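Local coordinates for dual function macrocyclase-peptidase POPB (Galerina marginata, PDB 5N4B), which cleaves peptide bonds after prolyl residues and macrocyclizes peptide precursors in the biosynthesis of the amanitin toxins, at residues L58-S61 / Y62-N66. The protein carries 1 engineered substitution. Residues are numbered along the deposited sequence; the frame is centred on the assembly and turned at random.
Sequences LAQS and YLDQN
Gln-60 and Asp-64, one helical turn apart, are joined by a side-chain hydrogen bond in which NE2 of Gln-60 donates to OD1 of Asp-64 at 2.9 Å. The two side chains meet at about a right angle, and the amide approaches from above the carboxylate plane, 48° out of it. The Gln-60 chain bends at chi2 (61°) and the turn at chi3 sets NE2 toward the acid, while OE1 of the same amide accepts from Lys-710.

Three i to i+4 backbone hydrogen bonds run through this C-terminal part of helix 46-64. N of Tyr-62 donates to O of Leu-58 and N of Leu-63 to O of Ala-59, and N of Asp-64 reaches O of Gln-60 at 2.8 Å. The helix lies against the alpha/beta-hydrolase part of this prolyl oligopeptidase, away from the charge-relay residues Ala-578 (engineered), Asp-662 and His-699. Its apolar side faces strand 688-693 and helix 705-722, with Ala-59 touching Leu-689 and Leu-63 packing on Phe-718, while the Tyr-62 ring makes an edge-to-face contact with Trp-7 of the N-terminal segment.

On the exposed side a water bridges Ser-61 and Gln-65, 2.6 Å from OG of Ser-61 and donating to OE1 of Gln-65 at 2.6 Å, an oxygen that also accepts from N of Trp-7. Further along the chain, OD1 of Asn-66 caps N of Asp-68, at the start of helix 68-80.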
loop_
_atom_site.group_PDB
_atom_site.type_symbol
_atom_site.label_atom_id
_atom_site.label_comp_id
_atom_site.label_asym_id
_atom_site.label_seq_id
_atom_site.Cartn_x
_atom_site.Cartn_y
_atom_site.Cartn_z
ATOM N N LEU A 58 16.955 -25.204 0.451
ATOM C CA LEU A 58 17.571 -25.132 -0.882
ATOM C C LEU A 58 17.855 -23.699 -1.270
ATOM O O LEU A 58 18.927 -23.386 -1.823
ATOM C CB LEU A 58 16.678 -25.805 -1.930
ATOM C CG LEU A 58 17.188 -25.904 -3.360
ATOM C CD1 LEU A 58 18.333 -26.885 -3.419
ATOM C CD2 LEU A 58 16.073 -26.364 -4.249
ATOM N N ALA A 59 16.893 -22.813 -1.057
ATOM C CA ALA A 59 17.104 -21.430 -1.446
ATOM C C ALA A 59 18.265 -20.840 -0.660
ATOM O O ALA A 59 19.126 -20.157 -1.227
ATOM C CB ALA A 59 15.854 -20.608 -1.206
ATOM N N GLN A 60 18.288 -21.068 0.667
ATOM C CA GLN A 60 19.366 -20.499 1.463
ATOM C C GLN A 60 20.711 -21.116 1.102
ATOM O O GLN A 60 21.719 -20.408 1.067
ATOM C CB GLN A 60 19.122 -20.697 2.959
ATOM C CG GLN A 60 20.178 -19.996 3.827
ATOM C CD GLN A 60 20.168 -18.532 3.604
ATOM O OE1 GLN A 60 19.145 -17.856 3.839
ATOM N NE2 GLN A 60 21.262 -18.007 3.093
ATOM N N SER A 61 20.740 -22.416 0.794
ATOM C CA SER A 61 21.982 -23.042 0.364
ATOM C C SER A 61 22.502 -22.369 -0.918
ATOM O O SER A 61 23.716 -22.198 -1.108
ATOM C CB SER A 61 21.794 -24.548 0.174
ATOM O OG SER A 61 22.956 -25.127 -0.392
ATOM N N TYR A 62 21.615 -22.041 -1.848
ATOM C CA TYR A 62 22.033 -21.378 -3.074
ATOM C C TYR A 62 22.585 -19.989 -2.770
ATOM O O TYR A 62 23.674 -19.632 -3.238
ATOM C CB TYR A 62 20.872 -21.266 -4.067
ATOM C CG TYR A 62 21.300 -20.737 -5.398
ATOM C CD1 TYR A 62 21.948 -21.553 -6.267
ATOM C CD2 TYR A 62 21.075 -19.440 -5.793
ATOM C CE1 TYR A 62 22.375 -21.130 -7.482
ATOM C CE2 TYR A 62 21.553 -18.994 -7.032
ATOM C CZ TYR A 62 22.195 -19.854 -7.854
ATOM O OH TYR A 62 22.657 -19.459 -9.115
ATOM N N LEU A 63 21.855 -19.208 -1.994
ATOM C CA LEU A 63 22.306 -17.872 -1.627
ATOM C C LEU A 63 23.647 -17.900 -0.889
ATOM O O LEU A 63 24.454 -16.975 -1.054
ATOM C CB LEU A 63 21.206 -17.178 -0.805
ATOM C CG LEU A 63 19.876 -16.956 -1.586
ATOM C CD1 LEU A 63 18.768 -16.629 -0.575
ATOM C CD2 LEU A 63 20.014 -15.911 -2.643
ATOM N N ASP A 64 23.874 -18.935 -0.064
ATOM C CA ASP A 64 25.142 -19.081 0.669
ATOM C C ASP A 64 26.344 -19.164 -0.241
ATOM O O ASP A 64 27.461 -18.859 0.214
ATOM C CB ASP A 64 25.133 -20.387 1.481
ATOM C CG ASP A 64 24.285 -20.350 2.736
ATOM O OD1 ASP A 64 23.907 -19.257 3.182
ATOM O OD2 ASP A 64 24.002 -21.466 3.286
ATOM N N GLN A 65 26.171 -19.554 -1.496
ATOM C CA GLN A 65 27.257 -19.617 -2.477
ATOM C C GLN A 65 27.718 -18.240 -2.937
ATOM O O GLN A 65 28.811 -18.139 -3.498
ATOM C CB GLN A 65 26.831 -20.408 -3.718
ATOM C CG GLN A 65 26.384 -21.848 -3.439
ATOM C CD GLN A 65 25.834 -22.564 -4.695
ATOM O OE1 GLN A 65 25.119 -23.563 -4.569
ATOM N NE2 GLN A 65 26.163 -22.058 -5.894
ATOM N N ASN A 66 26.956 -17.191 -2.673
ATOM C CA ASN A 66 27.157 -15.853 -3.234
ATOM C C ASN A 66 27.714 -14.951 -2.124
ATOM O O ASN A 66 26.956 -14.431 -1.301
ATOM C CB ASN A 66 25.823 -15.351 -3.749
ATOM C CG ASN A 66 25.925 -13.986 -4.403
ATOM O OD1 ASN A 66 26.974 -13.328 -4.296
ATOM N ND2 ASN A 66 24.882 -13.577 -5.079
HETATM O O HOH W 1 23.496 -24.782 -2.884
#